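LAO/AO transport system kinase (Escherichia coli, PDB 2P67) belongs to the MeaB family of P-loop NTPase-fold proteins, built around a parallel beta-sheet flanked by helices, and forms a two-subunit assembly. Local coordinates at residues A133-R138 with V277-K282; S162-A167 with M193-L198; M169-I174 with Q270-Q275; Q234-T239 with I255-T260; T260-T263 with R267-Q270. All blocks are in the same frame, centred on the assembly; numbering follows the deposited sequence. Where two conformers were deposited one is given.

Contact 1 of 5, residues A133-R138 with V277-K282; sequences ASQRAR and VEWLRK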
# COMPACT_ATOMS: atom_id res chain seq x y z
N ALA A 133 -12.72 -13.49 8.89
CA ALA A 133 -11.99 -14.74 8.85
C ALA A 133 -10.56 -14.42 9.28
O ALA A 133 -9.86 -15.27 9.80
CB ALA A 133 -12.00 -15.35 7.44
N SER A 134 -10.15 -13.17 9.07
CA SER A 134 -8.84 -12.71 9.51
C SER A 134 -8.73 -12.72 11.04
O SER A 134 -7.77 -13.27 11.58
CB SER A 134 -8.53 -11.33 8.96
OG SER A 134 -7.13 -11.13 8.87
N GLN A 135 -9.71 -12.13 11.74
CA GLN A 135 -9.74 -12.20 13.20
C GLN A 135 -9.84 -13.67 13.65
O GLN A 135 -9.16 -14.08 14.58
CB GLN A 135 -10.88 -11.36 13.82
CG GLN A 135 -11.01 -11.56 15.32
CD GLN A 135 -12.01 -10.64 16.00
OE1 GLN A 135 -12.25 -9.51 15.56
NE2 GLN A 135 -12.59 -11.12 17.11
N ARG A 136 -10.67 -14.45 12.97
CA ARG A 136 -10.86 -15.86 13.30
C ARG A 136 -9.58 -16.69 13.18
O ARG A 136 -9.25 -17.46 14.09
CB ARG A 136 -12.00 -16.45 12.44
CG ARG A 136 -12.42 -17.88 12.81
CD ARG A 136 -12.70 -18.09 14.33
NE ARG A 136 -13.45 -16.99 14.96
CZ ARG A 136 -14.75 -16.75 14.79
NH1 ARG A 136 -15.49 -17.52 13.98
NH2 ARG A 136 -15.32 -15.71 15.41
N ALA A 137 -8.86 -16.52 12.06
CA ALA A 137 -7.59 -17.20 11.86
C ALA A 137 -6.62 -16.89 12.99
O ALA A 137 -5.99 -17.80 13.53
CB ALA A 137 -6.97 -16.82 10.49
N ARG A 138 -6.52 -15.60 13.35
CA ARG A 138 -5.64 -15.18 14.43
C ARG A 138 -5.99 -15.83 15.77
O ARG A 138 -5.10 -16.29 16.50
CB ARG A 138 -5.64 -13.66 14.57
CG ARG A 138 -4.89 -12.93 13.47
CD ARG A 138 -4.92 -11.43 13.71
NE ARG A 138 -4.69 -10.72 12.46
CZ ARG A 138 -3.56 -10.12 12.10
NH1 ARG A 138 -2.50 -10.11 12.91
NH2 ARG A 138 -3.51 -9.50 10.90
N VAL A 277 -0.07 -4.43 16.89
CA VAL A 277 -0.44 -3.02 16.98
C VAL A 277 -1.20 -2.62 15.71
O VAL A 277 -2.27 -2.00 15.79
CB VAL A 277 0.80 -2.12 17.23
CG1 VAL A 277 0.45 -0.63 17.08
CG2 VAL A 277 1.40 -2.41 18.63
N GLU A 278 -0.67 -3.00 14.54
CA GLU A 278 -1.31 -2.64 13.28
C GLU A 278 -2.70 -3.23 13.12
O GLU A 278 -3.60 -2.55 12.62
CB GLU A 278 -0.42 -2.94 12.06
CG GLU A 278 0.67 -1.86 11.90
CD GLU A 278 1.71 -2.20 10.84
OE1 GLU A 278 1.42 -3.01 9.93
OE2 GLU A 278 2.83 -1.63 10.92
N TRP A 279 -2.88 -4.47 13.56
CA TRP A 279 -4.21 -5.10 13.51
C TRP A 279 -5.19 -4.32 14.40
O TRP A 279 -6.26 -3.91 13.94
CB TRP A 279 -4.17 -6.59 13.90
CG TRP A 279 -5.52 -7.25 13.74
CD1 TRP A 279 -6.04 -7.80 12.59
CD2 TRP A 279 -6.52 -7.40 14.74
NE1 TRP A 279 -7.30 -8.28 12.83
CE2 TRP A 279 -7.62 -8.06 14.14
CE3 TRP A 279 -6.60 -7.04 16.10
CZ2 TRP A 279 -8.80 -8.37 14.86
CZ3 TRP A 279 -7.78 -7.34 16.81
CH2 TRP A 279 -8.85 -8.01 16.18
N LEU A 280 -4.81 -4.08 15.65
CA LEU A 280 -5.64 -3.30 16.57
C LEU A 280 -6.00 -1.92 15.99
O LEU A 280 -7.15 -1.50 16.03
CB LEU A 280 -4.93 -3.12 17.91
CG LEU A 280 -5.06 -4.27 18.92
CD1 LEU A 280 -3.99 -4.16 20.03
CD2 LEU A 280 -6.45 -4.28 19.50
N ARG A 281 -5.00 -1.22 15.45
CA ARG A 281 -5.19 0.11 14.91
C ARG A 281 -6.13 0.06 13.70
O ARG A 281 -7.11 0.80 13.65
CB ARG A 281 -3.83 0.71 14.54
CG ARG A 281 -3.85 2.12 13.94
CD ARG A 281 -4.55 3.12 14.85
NE ARG A 281 -4.46 4.49 14.34
CZ ARG A 281 -3.64 5.42 14.82
NH1 ARG A 281 -2.81 5.13 15.82
NH2 ARG A 281 -3.65 6.63 14.29
N LYS A 282 -5.82 -0.82 12.74
CA LYS A 282 -6.64 -0.92 11.54
C LYS A 282 -8.09 -1.32 11.85
O LYS A 282 -9.03 -0.73 11.31
CB LYS A 282 -6.00 -1.86 10.50
CG LYS A 282 -6.61 -1.76 9.08
CD LYS A 282 -6.60 -0.32 8.55
CE LYS A 282 -7.03 -0.23 7.10
NZ LYS A 282 -6.72 1.09 6.51
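The indole of W279 is approached in two ways from helix 133-146: R138 lies over one face, and Q135 comes in at the edge. CD of R138 stands 4.0 Å from the centroid of the W279 five-membered ring and almost straight above it, 13° off the ring normal, which makes a CH-pi contact. Beyond CD the arginine slips toward the rim, with NE of R138 3.2 Å from CD1 of W279 and CZ of R138 3.4 Å from the same CD1. The guanidinium therefore rests one of its own faces on the CD1 corner, but its plane is tilted 40° from the ring, so the two groups are not a flat stack.

At the benzene end, OE1 of Q135 lies in the plane of the indole, 3.7 Å from CZ2 of W279, and the amide is turned nearly perpendicular to the ring. Q135 has CG anti to its backbone N (chi1 174°) and is extended beyond it. The chain thus runs past the indole, bringing CB of Q135 to 3.8 Å from CZ2 of W279. The other end of the amide is engaged by its own helix, where NE2 bonds to E139.

P316 and R317 of the second subunit pack on W279 and Q135 respectively. No hydrogen bond crosses between 133-138 and 277-282. The ring is probably held by dispersion and weak electrostatics: its electron-rich face meets the CD methylene and the cationic guanidinium of R138, and a slightly positive C-H edge probably favours the carbonyl oxygen.

Contact 2 of 5, residues S162-A167 with M193-L198; sequences SETEVA and MEVADL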
# COMPACT_ATOMS: atom_id res chain seq x y z
N SER A 162 -4.55 -11.80 -0.99
CA SER A 162 -4.48 -12.78 0.09
C SER A 162 -3.05 -12.93 0.64
O SER A 162 -2.86 -13.20 1.83
CB SER A 162 -5.07 -14.12 -0.35
OG SER A 162 -4.26 -14.70 -1.36
N GLU A 163 -2.05 -12.74 -0.22
CA GLU A 163 -0.65 -12.79 0.22
C GLU A 163 -0.39 -11.74 1.30
O GLU A 163 0.17 -12.05 2.34
CB GLU A 163 0.34 -12.62 -0.94
CG GLU A 163 0.25 -13.67 -2.04
CD GLU A 163 -0.73 -13.27 -3.13
OE1 GLU A 163 -1.37 -12.21 -2.99
OE2 GLU A 163 -0.82 -14.02 -4.13
N THR A 164 -0.82 -10.50 1.05
CA THR A 164 -0.54 -9.44 2.02
C THR A 164 -1.33 -9.63 3.33
O THR A 164 -0.79 -9.35 4.40
CB THR A 164 -0.69 -8.02 1.42
OG1 THR A 164 -2.05 -7.80 1.04
CG2 THR A 164 0.22 -7.86 0.17
N GLU A 165 -2.56 -10.14 3.22
CA GLU A 165 -3.41 -10.44 4.39
C GLU A 165 -2.80 -11.53 5.29
O GLU A 165 -2.71 -11.35 6.51
CB GLU A 165 -4.82 -10.85 3.93
CG GLU A 165 -5.57 -9.72 3.21
CD GLU A 165 -6.79 -10.21 2.43
OE1 GLU A 165 -6.87 -11.42 2.11
OE2 GLU A 165 -7.67 -9.37 2.14
N VAL A 166 -2.36 -12.63 4.69
CA VAL A 166 -1.68 -13.71 5.44
C VAL A 166 -0.35 -13.19 6.01
O VAL A 166 0.04 -13.49 7.15
CB VAL A 166 -1.42 -14.94 4.53
CG1 VAL A 166 -0.52 -15.96 5.21
CG2 VAL A 166 -2.74 -15.59 4.11
N ALA A 167 0.37 -12.42 5.19
CA ALA A 167 1.70 -11.96 5.56
C ALA A 167 1.69 -11.18 6.87
O ALA A 167 2.65 -11.24 7.62
CB ALA A 167 2.28 -11.08 4.46
N MET A 193 5.71 -9.23 -4.16
CA MET A 193 7.05 -8.71 -3.90
C MET A 193 7.13 -7.97 -2.57
O MET A 193 8.14 -8.03 -1.89
CB MET A 193 7.55 -7.84 -5.06
CG MET A 193 7.67 -8.61 -6.41
SD MET A 193 8.94 -9.91 -6.37
CE MET A 193 8.07 -11.37 -5.95
N GLU A 194 6.06 -7.26 -2.21
CA GLU A 194 6.01 -6.52 -0.94
C GLU A 194 6.21 -7.41 0.29
O GLU A 194 6.81 -6.97 1.29
CB GLU A 194 4.67 -5.78 -0.81
CG GLU A 194 4.50 -4.65 -1.81
CD GLU A 194 5.23 -3.38 -1.42
OE1 GLU A 194 5.92 -3.34 -0.37
OE2 GLU A 194 5.11 -2.40 -2.17
N VAL A 195 5.72 -8.65 0.20
CA VAL A 195 5.60 -9.51 1.40
C VAL A 195 6.38 -10.83 1.38
O VAL A 195 6.61 -11.41 2.43
CB VAL A 195 4.11 -9.80 1.74
CG1 VAL A 195 3.34 -8.48 1.99
CG2 VAL A 195 3.45 -10.63 0.66
N ALA A 196 6.78 -11.31 0.19
CA ALA A 196 7.43 -12.63 0.09
C ALA A 196 8.71 -12.71 0.90
O ALA A 196 9.59 -11.87 0.74
CB ALA A 196 7.72 -13.00 -1.38
N ASP A 197 8.81 -13.72 1.78
CA ASP A 197 10.09 -14.05 2.43
C ASP A 197 10.80 -15.17 1.67
O ASP A 197 12.05 -15.18 1.57
CB ASP A 197 9.90 -14.42 3.91
CG ASP A 197 9.34 -13.25 4.71
OD1 ASP A 197 9.76 -12.10 4.46
OD2 ASP A 197 8.45 -13.49 5.55
N LEU A 198 9.99 -16.12 1.20
CA LEU A 198 10.45 -17.22 0.34
C LEU A 198 9.45 -17.44 -0.79
O LEU A 198 8.24 -17.34 -0.58
CB LEU A 198 10.63 -18.52 1.16
CG LEU A 198 11.79 -18.49 2.15
CD1 LEU A 198 11.65 -19.54 3.26
CD2 LEU A 198 13.12 -18.64 1.42
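V195 is the centre of this contact, set against E163, T164 and A167 of the short helix 162-167. Its CB lies 3.5 Å from CB of A167, a close approach that the small alanine permits. One branch, CG1 of V195, reaches the methyl CG2 of T164 at 3.7 Å and sits equally close to CB of A167. The other branch, CG2 of V195, rests 3.9 Å from the backbone O of E163 and 4.0 Å from CB of E163. With chi1 at -59°, CG1 is anti to the valine carbonyl carbon, and the two methyls divide the helix surface between them, CG1 taking T164 and CG2 taking E163.

T164 meets V195 at about a right angle, mainly through its methyl. The chi1 of 64° puts OG1 between the backbone N and the carbonyl carbon, where it bonds to the O of Q161, and leaves CG2 to meet the valine.

Helix 162-167 is the connection between parallel strands 151-157 and 172-177, a beta-alpha-beta crossover that passes strand 57-63 in the sheet. The valine also touches F173 of strand 172-177, as do E163 and V166, so this aromatic underlies both partners.

Farther out, E163 is bent at chi2 and its carboxylate leads away from the valine to a salt bridge with K189. On the other segment, K229 spans the turn after V195: its NZ is hydrogen-bonded to the O of V195 and forms a salt bridge with D197, and the ring nitrogen of W233 binds the O of D197.

Contact 3 of 5, residues M169-I174 with Q270-Q275; sequences MVDCFI and QVRQQQ. With NA (sodium ion), chain B.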
# COMPACT_ATOMS: atom_id res chain seq x y z
N MET A 169 0.02 -11.61 9.54
CA MET A 169 -0.14 -12.38 10.78
C MET A 169 0.90 -13.48 11.02
O MET A 169 0.72 -14.33 11.88
CB MET A 169 -1.57 -12.96 10.87
CG MET A 169 -1.88 -14.13 9.93
SD MET A 169 -3.65 -14.66 10.05
CE MET A 169 -4.30 -13.58 8.83
N VAL A 170 2.00 -13.50 10.24
CA VAL A 170 2.96 -14.62 10.35
C VAL A 170 4.39 -14.11 10.48
O VAL A 170 4.67 -12.96 10.13
CB VAL A 170 2.86 -15.61 9.13
CG1 VAL A 170 1.46 -16.25 9.06
CG2 VAL A 170 3.25 -14.91 7.81
N ASP A 171 5.27 -14.97 10.99
CA ASP A 171 6.69 -14.68 11.18
C ASP A 171 7.42 -14.76 9.84
O ASP A 171 8.33 -13.97 9.56
CB ASP A 171 7.33 -15.71 12.12
CG ASP A 171 6.74 -15.70 13.52
OD1 ASP A 171 6.23 -14.63 13.95
OD2 ASP A 171 6.84 -16.74 14.21
N CYS A 172 7.01 -15.72 9.02
CA CYS A 172 7.68 -15.99 7.74
C CYS A 172 6.63 -16.37 6.71
O CYS A 172 5.83 -17.30 6.93
CB CYS A 172 8.71 -17.13 7.90
SG CYS A 172 9.64 -17.51 6.35
N PHE A 173 6.64 -15.64 5.58
CA PHE A 173 5.64 -15.79 4.53
C PHE A 173 6.22 -16.46 3.29
O PHE A 173 7.18 -15.95 2.68
CB PHE A 173 4.99 -14.46 4.15
CG PHE A 173 3.97 -14.62 3.07
CD1 PHE A 173 2.79 -15.32 3.32
CD2 PHE A 173 4.22 -14.16 1.78
CE1 PHE A 173 1.85 -15.51 2.31
CE2 PHE A 173 3.29 -14.36 0.77
CZ PHE A 173 2.12 -15.03 1.03
N ILE A 174 5.62 -17.58 2.92
CA ILE A 174 6.09 -18.44 1.82
C ILE A 174 5.03 -18.52 0.72
O ILE A 174 3.87 -18.86 0.99
CB ILE A 174 6.44 -19.87 2.30
CG1 ILE A 174 7.51 -19.84 3.41
CG2 ILE A 174 6.92 -20.73 1.11
CD1 ILE A 174 6.98 -20.21 4.79
N GLN A 270 10.16 -7.49 16.95
CA GLN A 270 9.62 -6.21 16.51
C GLN A 270 8.50 -6.38 15.49
O GLN A 270 7.44 -5.75 15.61
CB GLN A 270 10.73 -5.32 15.94
CG GLN A 270 10.29 -3.89 15.84
CD GLN A 270 11.15 -3.08 14.93
OE1 GLN A 270 11.32 -3.43 13.76
NE2 GLN A 270 11.68 -1.98 15.45
N VAL A 271 8.72 -7.27 14.53
CA VAL A 271 7.71 -7.60 13.53
C VAL A 271 6.41 -8.06 14.19
O VAL A 271 5.34 -7.52 13.89
CB VAL A 271 8.23 -8.65 12.51
CG1 VAL A 271 7.07 -9.21 11.64
CG2 VAL A 271 9.29 -8.00 11.61
N ARG A 272 6.51 -9.03 15.10
CA ARG A 272 5.34 -9.55 15.81
C ARG A 272 4.57 -8.45 16.57
O ARG A 272 3.33 -8.40 16.50
CB ARG A 272 5.76 -10.67 16.76
CG ARG A 272 6.25 -11.91 16.06
CD ARG A 272 6.90 -12.82 17.06
NE ARG A 272 6.92 -14.21 16.60
CZ ARG A 272 7.25 -15.23 17.37
NH1 ARG A 272 7.60 -15.01 18.64
NH2 ARG A 272 7.26 -16.47 16.87
N GLN A 273 5.29 -7.58 17.27
CA GLN A 273 4.67 -6.44 17.98
C GLN A 273 3.98 -5.47 17.02
O GLN A 273 2.83 -5.06 17.25
CB GLN A 273 5.71 -5.71 18.86
CG GLN A 273 5.31 -4.30 19.32
CD GLN A 273 4.30 -4.27 20.48
OE1 GLN A 273 4.05 -3.19 21.05
NE2 GLN A 273 3.71 -5.43 20.82
N GLN A 274 4.67 -5.11 15.94
CA GLN A 274 4.11 -4.25 14.90
C GLN A 274 2.86 -4.83 14.26
O GLN A 274 1.94 -4.08 13.95
CB GLN A 274 5.15 -3.96 13.83
CG GLN A 274 6.23 -2.99 14.25
CD GLN A 274 7.23 -2.73 13.13
OE1 GLN A 274 7.35 -3.50 12.17
NE2 GLN A 274 7.98 -1.63 13.27
N GLN A 275 2.83 -6.15 14.05
CA GLN A 275 1.66 -6.79 13.45
C GLN A 275 0.45 -6.65 14.38
O GLN A 275 -0.66 -6.36 13.93
CB GLN A 275 1.92 -8.27 13.19
CG GLN A 275 2.90 -8.53 12.05
CD GLN A 275 3.16 -10.01 11.80
OE1 GLN A 275 2.90 -10.87 12.64
NE2 GLN A 275 3.70 -10.31 10.62
NA NA B . 1.73 -10.57 16.97
O HOH W 1 3.71 -13.33 13.58
O HOH W 2 0.66 -11.30 14.32
O HOH W 3 2.90 -12.83 16.40
O HOH W 4 0.14 -12.68 17.60
O HOH W 5 2.55 -10.29 19.51
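The loop 169-171, leading into strand 172-177, runs beside helix 267-294, with CA of M169 6.5 Å from CA of Q275 and CA of D171 7.0 Å from CA of R272. Two side chains of the helix bridge the gap. R272, extended from CG to NE, takes hold of D171 side-on: NE of R272 donates to OD1 of D171 at 2.8 Å, virtually straight at 177°, while NH2 of R272 donates to OD2 of D171 at 2.7 Å. Both oxygens lie close to the guanidinium plane, yet the carboxylate is twisted 39° from it, so OD1 is met from above its own plane and OD2 on the syn side but also tilted out of plane. The backbone N of R58 also binds OD2, which helps fix the carboxylate from the sheet side.

One turn on, NE2 of Q275 donates to O of V170 at 2.9 Å. The other end of that amide, OE1, receives two waters, one also donating to OD1 of D171, tying salt bridge and amide together. The second water reaches the sodium ion, 3.0 Å away.

Two protein atoms one helical turn apart, R272 O at 2.7 Å from the sodium and S276 OG, join four waters around the ion. All-oxygen ligation is usual for sodium; this largely hydrated site's rather long distances suggest loose binding.

Contact 4 of 5, residues Q234-T239 with I255-T260; sequences QPRVLT and IIDFKT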
# COMPACT_ATOMS: atom_id res chain seq x y z
N GLN A 234 17.87 -11.31 2.33
CA GLN A 234 17.60 -11.35 0.90
C GLN A 234 16.59 -12.48 0.68
O GLN A 234 16.88 -13.64 1.01
CB GLN A 234 18.86 -11.62 0.04
CG GLN A 234 18.65 -11.19 -1.45
CD GLN A 234 18.71 -9.66 -1.64
OE1 GLN A 234 19.67 -9.01 -1.21
NE2 GLN A 234 17.69 -9.08 -2.27
N PRO A 235 15.39 -12.16 0.15
CA PRO A 235 14.42 -13.23 -0.14
C PRO A 235 15.03 -14.32 -1.03
O PRO A 235 15.83 -14.01 -1.93
CB PRO A 235 13.29 -12.51 -0.88
CG PRO A 235 13.35 -11.09 -0.34
CD PRO A 235 14.83 -10.82 -0.15
N ARG A 236 14.65 -15.57 -0.79
CA ARG A 236 15.20 -16.70 -1.55
C ARG A 236 14.11 -17.35 -2.37
O ARG A 236 12.94 -17.35 -1.98
CB ARG A 236 15.80 -17.76 -0.63
CG ARG A 236 16.94 -17.24 0.23
CD ARG A 236 17.52 -18.36 1.09
NE ARG A 236 18.54 -17.83 1.99
CZ ARG A 236 19.16 -18.53 2.93
NH1 ARG A 236 18.91 -19.83 3.06
NH2 ARG A 236 20.03 -17.93 3.73
N VAL A 237 14.51 -17.90 -3.52
CA VAL A 237 13.59 -18.57 -4.41
C VAL A 237 14.13 -19.99 -4.61
O VAL A 237 15.25 -20.17 -5.12
CB VAL A 237 13.46 -17.85 -5.78
CG1 VAL A 237 12.39 -18.50 -6.65
CG2 VAL A 237 13.14 -16.36 -5.56
N LEU A 238 13.33 -20.96 -4.20
CA LEU A 238 13.73 -22.37 -4.24
C LEU A 238 12.76 -23.18 -5.09
O LEU A 238 11.66 -22.74 -5.36
CB LEU A 238 13.82 -22.95 -2.82
CG LEU A 238 14.78 -22.25 -1.85
CD1 LEU A 238 14.88 -23.00 -0.53
CD2 LEU A 238 16.16 -22.09 -2.46
N THR A 239 13.19 -24.36 -5.52
CA THR A 239 12.29 -25.27 -6.23
C THR A 239 12.24 -26.59 -5.47
O THR A 239 13.17 -26.93 -4.70
CB THR A 239 12.76 -25.57 -7.67
OG1 THR A 239 13.94 -26.38 -7.61
CG2 THR A 239 13.01 -24.26 -8.49
N ILE A 255 13.89 -21.56 5.87
CA ILE A 255 13.04 -20.98 6.91
C ILE A 255 13.83 -20.80 8.21
O ILE A 255 13.73 -19.76 8.85
CB ILE A 255 11.73 -21.80 7.14
CG1 ILE A 255 10.83 -21.66 5.90
CG2 ILE A 255 10.98 -21.30 8.41
CD1 ILE A 255 9.76 -22.74 5.70
N ILE A 256 14.61 -21.81 8.58
CA ILE A 256 15.48 -21.70 9.76
C ILE A 256 16.50 -20.56 9.59
O ILE A 256 16.70 -19.77 10.50
CB ILE A 256 16.16 -23.05 10.11
CG1 ILE A 256 15.09 -24.06 10.57
CG2 ILE A 256 17.23 -22.86 11.20
CD1 ILE A 256 15.57 -25.49 10.58
N ASP A 257 17.10 -20.45 8.40
CA ASP A 257 18.02 -19.36 8.07
C ASP A 257 17.35 -17.98 8.21
O ASP A 257 17.94 -17.03 8.74
CB ASP A 257 18.56 -19.54 6.63
CG ASP A 257 19.60 -20.66 6.52
OD1 ASP A 257 20.09 -21.19 7.56
OD2 ASP A 257 19.93 -21.04 5.36
N PHE A 258 16.11 -17.88 7.74
CA PHE A 258 15.29 -16.67 7.93
C PHE A 258 15.14 -16.32 9.42
O PHE A 258 15.37 -15.18 9.83
CB PHE A 258 13.91 -16.86 7.26
CG PHE A 258 12.94 -15.71 7.52
CD1 PHE A 258 12.86 -14.63 6.63
CD2 PHE A 258 12.09 -15.73 8.65
CE1 PHE A 258 11.96 -13.56 6.86
CE2 PHE A 258 11.20 -14.65 8.89
CZ PHE A 258 11.12 -13.58 7.98
N LYS A 259 14.74 -17.31 10.22
CA LYS A 259 14.56 -17.15 11.67
C LYS A 259 15.84 -16.68 12.34
O LYS A 259 15.82 -15.73 13.11
CB LYS A 259 14.08 -18.45 12.33
CG LYS A 259 13.74 -18.24 13.83
CD LYS A 259 12.92 -19.40 14.41
CE LYS A 259 12.38 -18.99 15.80
NZ LYS A 259 11.44 -19.97 16.43
N THR A 260 16.96 -17.33 12.01
CA THR A 260 18.30 -16.90 12.45
C THR A 260 18.61 -15.44 12.10
O THR A 260 19.01 -14.65 12.96
CB THR A 260 19.39 -17.84 11.84
OG1 THR A 260 19.11 -19.17 12.25
CG2 THR A 260 20.78 -17.44 12.32
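NH1 of R236 donates to OD2 of D257 at 2.8 Å, the bond at the heart of a salt bridge between the edge strand of the sheet and the helix beside it. The N-H points well at its acceptor (163°), and the carboxylate oxygen lies near the guanidinium plane, at its edge. On the aspartate side the bond uses the anti lone pair of OD2, directed away from the other oxygen. With the two flat groups turned 66° apart, this is a single-bonded, end-on pairing and not a two-pronged one.

NH2 of R236 stays 3.5 Å from OD2 of D257, and it lies 3.6 Å from CB of D257, so the guanidinium also leans on the methylene of the acid. The reach comes from the arginine, whose chain is fully extended from CG to NE and meets the short aspartate at about a right angle. D257 has CG anti to its carbonyl carbon (chi1 -74°), which swings the carboxylate toward the arginine. Both residues are partly exposed, and water probably screens the pair, so its charges should contribute modestly.

Around the ion pair the packing turns apolar. The side chain of R236 passes over A254 and L198, and D257 touches W233, which meets F258 edge to face. Strand 236-239 is outermost in the sheet and bonds along strand 198-201. R236 and L238 direct their side chains to helix 248-264, while V237 and T239 turn to helix 209-225 on the other face.

Contact 5 of 5, residues T260-T263 with R267-Q270; sequences TALT and RLQQ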
# COMPACT_ATOMS: atom_id res chain seq x y z
N THR A 260 16.96 -17.33 12.01
CA THR A 260 18.30 -16.90 12.45
C THR A 260 18.61 -15.44 12.10
O THR A 260 19.01 -14.65 12.96
CB THR A 260 19.39 -17.84 11.84
OG1 THR A 260 19.11 -19.17 12.25
CG2 THR A 260 20.78 -17.44 12.32
N ALA A 261 18.39 -15.06 10.84
CA ALA A 261 18.71 -13.71 10.41
C ALA A 261 17.88 -12.62 11.11
O ALA A 261 18.40 -11.55 11.46
CB ALA A 261 18.54 -13.60 8.91
N LEU A 262 16.59 -12.89 11.29
CA LEU A 262 15.71 -11.88 11.89
C LEU A 262 15.84 -11.84 13.41
O LEU A 262 15.72 -10.76 14.00
CB LEU A 262 14.24 -12.10 11.49
CG LEU A 262 13.82 -11.23 10.30
CD1 LEU A 262 14.47 -11.82 9.04
CD2 LEU A 262 12.31 -11.19 10.17
N THR A 263 16.10 -12.99 14.02
CA THR A 263 16.26 -13.00 15.49
C THR A 263 17.59 -12.45 15.97
O THR A 263 17.67 -11.96 17.10
CB THR A 263 15.98 -14.38 16.16
OG1 THR A 263 16.93 -15.34 15.70
CG2 THR A 263 14.55 -14.86 15.83
N ARG A 267 14.72 -8.36 15.25
CA ARG A 267 13.72 -7.88 14.30
C ARG A 267 12.43 -8.71 14.33
O ARG A 267 11.35 -8.16 14.17
CB ARG A 267 14.28 -7.78 12.87
CG ARG A 267 13.29 -7.36 11.75
CD ARG A 267 12.58 -6.01 11.96
NE ARG A 267 11.94 -5.55 10.72
CZ ARG A 267 10.87 -4.76 10.63
NH1 ARG A 267 10.25 -4.31 11.72
NH2 ARG A 267 10.40 -4.42 9.44
N LEU A 268 12.55 -10.02 14.55
CA LEU A 268 11.34 -10.86 14.59
C LEU A 268 10.37 -10.41 15.68
O LEU A 268 9.18 -10.22 15.41
CB LEU A 268 11.68 -12.34 14.74
CG LEU A 268 10.45 -13.25 14.54
CD1 LEU A 268 9.65 -12.90 13.27
CD2 LEU A 268 10.86 -14.70 14.52
N GLN A 269 10.87 -10.23 16.90
CA GLN A 269 10.05 -9.69 18.00
C GLN A 269 9.39 -8.37 17.60
O GLN A 269 8.21 -8.13 17.88
CB GLN A 269 10.89 -9.49 19.28
CG GLN A 269 11.21 -10.77 20.04
CD GLN A 269 12.40 -10.63 21.02
OE1 GLN A 269 13.53 -10.23 20.63
NE2 GLN A 269 12.16 -11.00 22.30
N GLN A 270 10.16 -7.49 16.95
CA GLN A 270 9.62 -6.21 16.51
C GLN A 270 8.50 -6.38 15.49
O GLN A 270 7.44 -5.75 15.61
CB GLN A 270 10.73 -5.32 15.94
CG GLN A 270 10.29 -3.89 15.84
CD GLN A 270 11.15 -3.08 14.93
OE1 GLN A 270 11.32 -3.43 13.76
NE2 GLN A 270 11.68 -1.98 15.45
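L268 meets L262 and T263 across a tight helix-loop-helix turn, where helix 248-264 ends and helix 267-294 begins after two residues. CB of L268 lies 4.1 Å from CB of L262 and 4.0 Å from the methyl CG2 of T263. CG follows anti to the backbone N (chi1 -170°), carrying the chain alongside the threonine, so that CD2 of L268 comes to 3.9 Å from CG2 of T263. The other tip, CD1, turns to the CB of D171 in the neighbouring loop. T263 offers only its methyl to this row, because OG1 is bonded back to the O of K259 in its own helix.

The backbone ties the turn together through O of L262. N of L268 donates to it at 3.3 Å, coming from above the carbonyl plane and not along a lone pair, and N of R267 adds a weak bond at 2.9 Å, bent to 128°. One carbonyl near the end of the first helix thus serves two N-H groups at the start of the next. R267 sends its polar end to Q274, while its aliphatic part lies beside L262, pointing the same way, with CG of R267 4.2 Å from CG of L262.

Overall arrangement
Helix 267-294 unites contacts 1, 3 and 5. It begins at the turn of contact 5, holds the loop before strand 172-177 in contact 3, and reaches helix 133-146 in contact 1. Contact 3 is the buried one, yet the most polar, combining ion pair, amide and hydrated sodium; contact 4, at the surface, also uses an Arg-Asp pair but with a single bond. Contacts 1, 2 and 5, all partly buried, rely mainly on packing: an indole in contact 1, a valine in contact 2, leucines in contact 5. M169 packs between contacts 1 and 3, F173 pairs with D197 between contacts 2 and 3, and F258 brings contact 4 against both.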